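Local coordinates for quinoline 2-oxidoreductase large subunit (Pseudomonas putida, PDB 1T3Q), which carries the molybdopterin cytosine dinucleotide cofactor of a molybdenum hydroxylase that oxidises quinoline at its carbon 2, at residues Val166-Arg171 against Glu356-Ala361; Lys296-Glu301 against Phe375-Ile380; Ser319-Gly324 against Val335-Gly340. One frame throughout, in Å; residues are numbered along the deposited sequence.

Interaction 1 (Val166-Arg171 against Glu356-Ala361); sequences VSRTSR and ESIAVA. With SO4 (sulfate ion), chain K.
The R168 guanidinium has I358 CD1 over one face, 3.6 Å from R168 NH2, and E356 OE1 and a sulfate at its edge. The R171 guanidinium meets S357 CB edge-on, more loosely, and its NH2 is held by the carbonyl of H338. These groups border an antiparallel pair of strands within a mixed sheet of the molybdopterin-binding region. R168 faces I358 as a non-hydrogen-bonded pair. S167-A359 and T169-S357 are the hydrogen-bonded pairs on either side of it. S357 N reaches T169 O at 2.7 Å in a nearly straight bond. The carbonyl oxygens of S167, S357 and T169 also receive CA-H contacts from I358, R168 and E356.

R168 and E356 form a salt bridge, NE to OE1 at 2.7 Å. OE1 lies in the guanidinium plane, yet NE meets it from above the carboxylate plane, and the two planes are 44° apart. R168 CG stands anti to the backbone N (chi1 -174°), and the extended chain lifts NE off the face shared with I358. There the E356 chain, slanting back from beside S170, meets it. The sulfate sits too close to R168 NH2 to be trusted, so the 3.3 Å hydrogen bond from R168 NH1 to its O4 is tentative. The ion, which R318 also binds, probably comes from the crystallisation liquor.

Near the start of 166-171, V166 and S167 both face A359, a classic beta bulge. V166 CG2 rests 3.9 Å from A361 CB. A359 O takes both amides: S167 N at 3.3 Å, and V166 N at 2.8 Å in a weak, bent bond of 130°.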
loop_
_atom_site.group_PDB
_atom_site.type_symbol
_atom_site.label_atom_id
_atom_site.label_comp_id
_atom_site.label_asym_id
_atom_site.label_seq_id
_atom_site.Cartn_x
_atom_site.Cartn_y
_atom_site.Cartn_z
ATOM N N VAL B 166 -15.402 -40.832 -7.457
ATOM C CA VAL B 166 -14.990 -39.644 -8.193
ATOM C C VAL B 166 -13.998 -39.997 -9.298
ATOM O O VAL B 166 -14.037 -39.423 -10.386
ATOM C CB VAL B 166 -14.354 -38.602 -7.240
ATOM C CG1 VAL B 166 -13.717 -37.473 -8.035
ATOM C CG2 VAL B 166 -15.424 -38.053 -6.306
ATOM N N SER B 167 -13.107 -40.939 -9.018
ATOM C CA SER B 167 -12.126 -41.349 -10.017
ATOM C C SER B 167 -11.603 -42.740 -9.738
ATOM O O SER B 167 -11.422 -43.137 -8.586
ATOM C CB SER B 167 -10.958 -40.363 -10.073
ATOM O OG SER B 167 -10.019 -40.750 -11.067
ATOM N N ARG B 168 -11.347 -43.474 -10.813
ATOM C CA ARG B 168 -10.863 -44.838 -10.717
ATOM C C ARG B 168 -9.914 -45.077 -11.880
ATOM O O ARG B 168 -10.321 -45.041 -13.041
ATOM C CB ARG B 168 -12.054 -45.786 -10.800
ATOM C CG ARG B 168 -11.739 -47.234 -10.573
ATOM C CD ARG B 168 -13.038 -47.983 -10.355
ATOM N NE ARG B 168 -12.833 -49.125 -9.480
ATOM C CZ ARG B 168 -13.726 -49.548 -8.599
ATOM N NH1 ARG B 168 -14.893 -48.925 -8.471
ATOM N NH2 ARG B 168 -13.444 -50.590 -7.839
ATOM N N THR B 169 -8.649 -45.319 -11.567
ATOM C CA THR B 169 -7.653 -45.534 -12.600
ATOM C C THR B 169 -6.700 -46.661 -12.246
ATOM O O THR B 169 -6.414 -46.913 -11.079
ATOM C CB THR B 169 -6.814 -44.251 -12.837
ATOM O OG1 THR B 169 -7.687 -43.140 -13.080
ATOM C CG2 THR B 169 -5.894 -44.429 -14.034
ATOM N N SER B 170 -6.214 -47.340 -13.277
ATOM C CA SER B 170 -5.266 -48.426 -13.112
ATOM C C SER B 170 -4.308 -48.338 -14.285
ATOM O O SER B 170 -4.689 -48.588 -15.427
ATOM C CB SER B 170 -5.986 -49.774 -13.114
ATOM O OG SER B 170 -5.046 -50.830 -13.057
ATOM N N ARG B 171 -3.067 -47.968 -14.004
ATOM C CA ARG B 171 -2.066 -47.833 -15.048
ATOM C C ARG B 171 -1.271 -49.107 -15.312
ATOM O O ARG B 171 -0.574 -49.209 -16.316
ATOM C CB ARG B 171 -1.137 -46.665 -14.709
ATOM C CG ARG B 171 -1.769 -45.318 -15.032
ATOM C CD ARG B 171 -1.301 -44.203 -14.110
ATOM N NE ARG B 171 -1.898 -44.304 -12.783
ATOM C CZ ARG B 171 -1.860 -43.338 -11.871
ATOM N NH1 ARG B 171 -1.250 -42.189 -12.139
ATOM N NH2 ARG B 171 -2.440 -43.519 -10.694
ATOM N N GLU B 356 -4.407 -50.071 -8.630
ATOM C CA GLU B 356 -5.601 -49.326 -8.967
ATOM C C GLU B 356 -5.752 -48.208 -7.948
ATOM O O GLU B 356 -5.491 -48.400 -6.757
ATOM C CB GLU B 356 -6.839 -50.219 -8.921
ATOM C CG GLU B 356 -8.087 -49.533 -9.474
ATOM C CD GLU B 356 -9.332 -50.404 -9.393
ATOM O OE1 GLU B 356 -10.327 -50.085 -10.078
ATOM O OE2 GLU B 356 -9.322 -51.399 -8.643
ATOM N N SER B 357 -6.169 -47.050 -8.435
ATOM C CA SER B 357 -6.381 -45.878 -7.605
ATOM C C SER B 357 -7.870 -45.545 -7.611
ATOM O O SER B 357 -8.465 -45.390 -8.675
ATOM C CB SER B 357 -5.590 -44.697 -8.170
ATOM O OG SER B 357 -5.877 -43.513 -7.452
ATOM N N ILE B 358 -8.464 -45.437 -6.426
ATOM C CA ILE B 358 -9.885 -45.114 -6.305
ATOM C C ILE B 358 -10.079 -43.921 -5.370
ATOM O O ILE B 358 -9.584 -43.923 -4.241
ATOM C CB ILE B 358 -10.687 -46.299 -5.715
ATOM C CG1 ILE B 358 -10.432 -47.571 -6.529
ATOM C CG2 ILE B 358 -12.181 -45.968 -5.715
ATOM C CD1 ILE B 358 -10.968 -48.825 -5.866
ATOM N N ALA B 359 -10.799 -42.908 -5.843
ATOM C CA ALA B 359 -11.087 -41.722 -5.040
ATOM C C ALA B 359 -12.597 -41.693 -4.847
ATOM O O ALA B 359 -13.346 -41.680 -5.823
ATOM C CB ALA B 359 -10.628 -40.459 -5.770
ATOM N N VAL B 360 -13.048 -41.699 -3.598
ATOM C CA VAL B 360 -14.481 -41.676 -3.330
ATOM C C VAL B 360 -14.915 -40.453 -2.547
ATOM O O VAL B 360 -14.198 -39.963 -1.668
ATOM C CB VAL B 360 -14.943 -42.928 -2.553
ATOM C CG1 VAL B 360 -14.675 -44.171 -3.380
ATOM C CG2 VAL B 360 -14.227 -43.010 -1.201
ATOM N N ALA B 361 -16.103 -39.964 -2.879
ATOM C CA ALA B 361 -16.663 -38.810 -2.203
ATOM C C ALA B 361 -17.289 -39.253 -0.889
ATOM O O ALA B 361 -17.925 -40.308 -0.813
ATOM C CB ALA B 361 -17.707 -38.142 -3.089
HETATM S S SO4 K . -14.802 -52.139 -5.840
HETATM O O1 SO4 K . -14.678 -53.062 -6.987
HETATM O O2 SO4 K . -15.291 -52.880 -4.660
HETATM O O3 SO4 K . -13.485 -51.559 -5.535
HETATM O O4 SO4 K . -15.749 -51.059 -6.174
#

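Interaction 2 (Lys296-Glu301 against Phe375-Ile380)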
loop_
_atom_site.group_PDB
_atom_site.type_symbol
_atom_site.label_atom_id
_atom_site.label_comp_id
_atom_site.label_asym_id
_atom_site.label_seq_id
_atom_site.Cartn_x
_atom_site.Cartn_y
_atom_site.Cartn_z
ATOM N N LYS B 296 -3.927 -36.940 3.437
ATOM C CA LYS B 296 -3.330 -38.233 3.750
ATOM C C LYS B 296 -4.240 -39.421 4.004
ATOM O O LYS B 296 -3.748 -40.519 4.270
ATOM C CB LYS B 296 -2.387 -38.082 4.949
ATOM C CG LYS B 296 -1.401 -36.929 4.823
ATOM C CD LYS B 296 -0.373 -37.177 3.718
ATOM C CE LYS B 296 0.558 -35.975 3.560
ATOM N NZ LYS B 296 1.661 -36.224 2.584
ATOM N N GLN B 297 -5.552 -39.244 3.916
ATOM C CA GLN B 297 -6.412 -40.380 4.206
ATOM C C GLN B 297 -6.647 -41.356 3.066
ATOM O O GLN B 297 -7.597 -41.227 2.301
ATOM C CB GLN B 297 -7.768 -39.933 4.771
ATOM C CG GLN B 297 -8.609 -41.126 5.234
ATOM C CD GLN B 297 -9.846 -40.744 6.025
ATOM O OE1 GLN B 297 -10.490 -39.732 5.757
ATOM N NE2 GLN B 297 -10.199 -41.580 6.996
ATOM N N GLN B 298 -5.757 -42.329 2.948
ATOM C CA GLN B 298 -5.928 -43.359 1.944
ATOM C C GLN B 298 -5.649 -44.719 2.559
ATOM O O GLN B 298 -4.968 -44.835 3.581
ATOM C CB GLN B 298 -5.062 -43.115 0.688
ATOM C CG GLN B 298 -3.607 -42.758 0.883
ATOM C CD GLN B 298 -2.820 -42.759 -0.439
ATOM O OE1 GLN B 298 -2.634 -43.807 -1.061
ATOM N NE2 GLN B 298 -2.361 -41.583 -0.867
ATOM N N ARG B 299 -6.235 -45.743 1.955
ATOM C CA ARG B 299 -6.073 -47.110 2.407
ATOM C C ARG B 299 -5.287 -47.768 1.287
ATOM O O ARG B 299 -5.608 -47.579 0.114
ATOM C CB ARG B 299 -7.449 -47.770 2.550
ATOM N N ASN B 300 -4.235 -48.492 1.640
ATOM C CA ASN B 300 -3.429 -49.178 0.641
ATOM C C ASN B 300 -3.293 -50.648 0.989
ATOM O O ASN B 300 -2.608 -51.010 1.947
ATOM C CB ASN B 300 -2.034 -48.550 0.516
ATOM C CG ASN B 300 -2.067 -47.171 -0.119
ATOM O OD1 ASN B 300 -2.160 -46.152 0.573
ATOM N ND2 ASN B 300 -2.009 -47.133 -1.442
ATOM N N GLU B 301 -3.976 -51.490 0.221
ATOM C CA GLU B 301 -3.907 -52.926 0.414
ATOM C C GLU B 301 -2.761 -53.329 -0.498
ATOM O O GLU B 301 -2.937 -53.480 -1.706
ATOM C CB GLU B 301 -5.213 -53.580 -0.031
ATOM C CG GLU B 301 -6.395 -53.197 0.832
ATOM C CD GLU B 301 -7.711 -53.679 0.266
ATOM O OE1 GLU B 301 -7.786 -54.859 -0.140
ATOM O OE2 GLU B 301 -8.672 -52.877 0.235
ATOM N N PHE B 375 2.090 -39.300 -2.055
ATOM C CA PHE B 375 3.290 -40.137 -2.096
ATOM C C PHE B 375 3.567 -40.805 -0.749
ATOM O O PHE B 375 4.081 -41.920 -0.687
ATOM C CB PHE B 375 4.514 -39.300 -2.494
ATOM C CG PHE B 375 4.316 -38.464 -3.733
ATOM C CD1 PHE B 375 3.681 -38.991 -4.858
ATOM C CD2 PHE B 375 4.803 -37.162 -3.788
ATOM C CE1 PHE B 375 3.538 -38.234 -6.012
ATOM C CE2 PHE B 375 4.664 -36.391 -4.940
ATOM C CZ PHE B 375 4.030 -36.930 -6.060
ATOM N N THR B 376 3.211 -40.122 0.334
ATOM C CA THR B 376 3.470 -40.637 1.676
ATOM C C THR B 376 2.877 -41.996 2.049
ATOM O O THR B 376 3.592 -42.861 2.554
ATOM C CB THR B 376 3.035 -39.608 2.749
ATOM O OG1 THR B 376 3.653 -38.343 2.476
ATOM C CG2 THR B 376 3.461 -40.077 4.135
ATOM N N ALA B 377 1.583 -42.196 1.806
ATOM C CA ALA B 377 0.937 -43.456 2.182
ATOM C C ALA B 377 1.617 -44.692 1.604
ATOM O O ALA B 377 1.917 -45.641 2.335
ATOM C CB ALA B 377 -0.535 -43.439 1.773
ATOM N N GLY B 378 1.852 -44.680 0.297
ATOM C CA GLY B 378 2.491 -45.814 -0.357
ATOM C C GLY B 378 3.919 -46.027 0.110
ATOM O O GLY B 378 4.394 -47.157 0.180
ATOM N N GLN B 379 4.612 -44.936 0.414
ATOM C CA GLN B 379 5.987 -45.017 0.897
ATOM C C GLN B 379 5.969 -45.779 2.222
ATOM O O GLN B 379 6.776 -46.681 2.443
ATOM C CB GLN B 379 6.558 -43.607 1.096
ATOM C CG GLN B 379 8.035 -43.549 1.520
ATOM C CD GLN B 379 8.996 -43.929 0.406
ATOM O OE1 GLN B 379 8.666 -43.837 -0.779
ATOM N NE2 GLN B 379 10.205 -44.334 0.781
ATOM N N ILE B 380 5.040 -45.416 3.107
ATOM C CA ILE B 380 4.908 -46.094 4.394
ATOM C C ILE B 380 4.663 -47.589 4.193
ATOM O O ILE B 380 5.352 -48.430 4.765
ATOM C CB ILE B 380 3.719 -45.523 5.226
ATOM C CG1 ILE B 380 4.060 -44.126 5.744
ATOM C CG2 ILE B 380 3.396 -46.458 6.397
ATOM C CD1 ILE B 380 2.887 -43.419 6.400
#
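Strand 298-301 and helix 375-380 run roughly the same way, crossing at -33°, with axes 8.8 Å apart at closest. Q298 and A377 lie opposite each other, as do N300 and G378. The small A377 and G378 of the helix face the Q298 and N300 side chains.

The A377 methyl is at the centre of the contact. It sits over the Q298 amide, with CB 3.3 Å from CD, and N300 OD1 touches the same CB at 3.4 Å. Q298 CG lies between its own backbone N and carbonyl carbon (chi1 47°), which lays the amide beneath the methyl. E336 holds Q298 NE2, and N317 holds N300 ND2.

K296 crosses T376 at about a right angle. Its NZ gives a 2.9 Å hydrogen bond to T376 OG1, and the carbonyls of R371 and V373 take two more. T376 OG1 is also bonded to M746 O. A methionine in place of K296 would remove the ammonium and probably leave the R371 and V373 carbonyls without this donor.

Helix 744-761 packs against T376 and I380. Q689 of helix 672-692 touches K296 and T376. Strand 312-322 flanks strand 298-306 in the sheet.

Interaction 3 (Ser319-Gly324 against Val335-Gly340)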
loop_
_atom_site.group_PDB
_atom_site.type_symbol
_atom_site.label_atom_id
_atom_site.label_comp_id
_atom_site.label_asym_id
_atom_site.label_seq_id
_atom_site.Cartn_x
_atom_site.Cartn_y
_atom_site.Cartn_z
ATOM N N SER B 319 -5.285 -48.820 -3.896
ATOM C CA SER B 319 -5.273 -47.585 -3.126
ATOM C C SER B 319 -6.605 -46.847 -3.200
ATOM O O SER B 319 -7.111 -46.578 -4.286
ATOM C CB SER B 319 -4.144 -46.688 -3.645
ATOM O OG SER B 319 -3.976 -45.534 -2.841
ATOM N N ILE B 320 -7.164 -46.514 -2.041
ATOM C CA ILE B 320 -8.438 -45.806 -1.990
ATOM C C ILE B 320 -8.302 -44.543 -1.148
ATOM O O ILE B 320 -7.743 -44.576 -0.052
ATOM C CB ILE B 320 -9.546 -46.682 -1.376
ATOM C CG1 ILE B 320 -9.577 -48.048 -2.065
ATOM C CG2 ILE B 320 -10.897 -45.987 -1.534
ATOM C CD1 ILE B 320 -10.442 -49.072 -1.355
ATOM N N THR B 321 -8.822 -43.437 -1.668
ATOM C CA THR B 321 -8.758 -42.148 -0.992
ATOM C C THR B 321 -10.122 -41.677 -0.505
ATOM O O THR B 321 -11.115 -41.756 -1.237
ATOM C CB THR B 321 -8.193 -41.058 -1.944
ATOM O OG1 THR B 321 -6.830 -41.356 -2.269
ATOM C CG2 THR B 321 -8.266 -39.681 -1.298
ATOM N N ASP B 322 -10.168 -41.202 0.738
ATOM C CA ASP B 322 -11.399 -40.651 1.305
ATOM C C ASP B 322 -11.308 -39.200 0.842
ATOM O O ASP B 322 -10.606 -38.390 1.451
ATOM C CB ASP B 322 -11.371 -40.726 2.834
ATOM C CG ASP B 322 -12.660 -40.229 3.463
ATOM O OD1 ASP B 322 -13.061 -39.087 3.159
ATOM O OD2 ASP B 322 -13.269 -40.978 4.259
ATOM N N GLY B 323 -12.016 -38.875 -0.237
ATOM C CA GLY B 323 -11.922 -37.541 -0.806
ATOM C C GLY B 323 -12.769 -36.392 -0.302
ATOM O O GLY B 323 -12.534 -35.245 -0.685
ATOM N N GLY B 324 -13.744 -36.665 0.548
ATOM C CA GLY B 324 -14.575 -35.576 1.020
ATOM C C GLY B 324 -15.681 -35.303 0.020
ATOM O O GLY B 324 -15.807 -36.005 -0.990
ATOM N N VAL B 335 -5.086 -35.955 -5.732
ATOM C CA VAL B 335 -3.901 -35.536 -4.989
ATOM C C VAL B 335 -3.326 -36.634 -4.086
ATOM O O VAL B 335 -2.145 -36.606 -3.736
ATOM C CB VAL B 335 -4.210 -34.255 -4.154
ATOM C CG1 VAL B 335 -5.074 -34.596 -2.961
ATOM C CG2 VAL B 335 -2.916 -33.576 -3.730
ATOM N N GLU B 336 -4.149 -37.608 -3.714
ATOM C CA GLU B 336 -3.673 -38.698 -2.868
ATOM C C GLU B 336 -3.343 -39.986 -3.634
ATOM O O GLU B 336 -2.258 -40.109 -4.197
ATOM C CB GLU B 336 -4.679 -38.979 -1.750
ATOM C CG GLU B 336 -4.640 -37.931 -0.626
ATOM C CD GLU B 336 -3.395 -38.059 0.250
ATOM O OE1 GLU B 336 -3.005 -37.059 0.895
ATOM O OE2 GLU B 336 -2.816 -39.163 0.309
ATOM N N SER B 337 -4.274 -40.938 -3.659
ATOM C CA SER B 337 -4.054 -42.221 -4.333
ATOM C C SER B 337 -3.580 -42.175 -5.787
ATOM O O SER B 337 -2.657 -42.899 -6.166
ATOM C CB SER B 337 -5.325 -43.078 -4.261
ATOM O OG SER B 337 -5.554 -43.535 -2.940
ATOM N N HIS B 338 -4.212 -41.337 -6.598
ATOM C CA HIS B 338 -3.864 -41.248 -8.008
ATOM C C HIS B 338 -2.388 -40.935 -8.249
ATOM O O HIS B 338 -1.682 -41.721 -8.879
ATOM C CB HIS B 338 -4.756 -40.213 -8.696
ATOM C CG HIS B 338 -4.703 -40.266 -10.191
ATOM N ND1 HIS B 338 -3.754 -39.592 -10.929
ATOM C CD2 HIS B 338 -5.482 -40.918 -11.087
ATOM C CE1 HIS B 338 -3.951 -39.825 -12.215
ATOM N NE2 HIS B 338 -4.994 -40.627 -12.337
ATOM N N VAL B 339 -1.911 -39.797 -7.757
ATOM C CA VAL B 339 -0.507 -39.457 -7.962
ATOM C C VAL B 339 0.406 -40.381 -7.164
ATOM O O VAL B 339 1.554 -40.615 -7.552
ATOM C CB VAL B 339 -0.209 -37.992 -7.583
ATOM C CG1 VAL B 339 -1.001 -37.064 -8.487
ATOM C CG2 VAL B 339 -0.539 -37.741 -6.118
ATOM N N GLY B 340 -0.112 -40.916 -6.060
ATOM C CA GLY B 340 0.667 -41.824 -5.233
ATOM C C GLY B 340 1.022 -43.117 -5.953
ATOM O O GLY B 340 2.173 -43.562 -5.924
#
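S337 OG is gripped by two hydroxyls of the strand, S319 OG at 2.5 Å and T321 OG1 at 2.6 Å. A weak hydrogen bond to Q298 OE1 adds a third partner. S319 and T321 are two residues apart on strand 312-322, and both point at the first turn of helix 337-342. S319 holds its OG anti to the backbone N (chi1 -173°). T321 instead keeps OG1 beside its N (chi1 -65°). The two hydroxyls thereby converge on S337.

E336 occupies the N-cap position of the helix. Its CB lies 3.2 Å from T321 OG1 and 3.7 Å from T321 CG2, so the threonine meets it with both branches. The E336 side chain crosses T321 at about a right angle and leads away from the strand. Its carboxylate binds K296 N and Q298 NE2.

The contact joins strand and helix in a beta-alpha-beta unit. Strand 352-360 completes the unit, parallel to strand 312-322, and its S357 packs on S337. The five touching residues are buried, and mainly hydroxyls meet. If S337 OG gives its proton to Q298 OE1, it must accept from both S319 and T321; otherwise it accepts from at least one. The buried hydroxyls probably share protons cooperatively.

In the fold
Interaction 3 is the hub. Its centre is 7 Å from that of interaction 1 and 8 Å from that of interaction 2, while 1 and 2 do not touch. All three meet one mixed sheet. Toward interaction 1, I358 O and T321 N are 2.7 Å apart, bridging the parallel strands 352-360 and 312-322. S357 OG packs 2.9 Å from H338 N, at the start of helix 337-342. Toward interaction 2, E336 is the shared residue. Interaction 2 comes nearest the active site: the K296 side chain is about 7 Å from the dioxosulfidomolybdenum ion and about 8 Å from the pterin cytosine dinucleotide. The E336 side chain is about 9 Å from the ion.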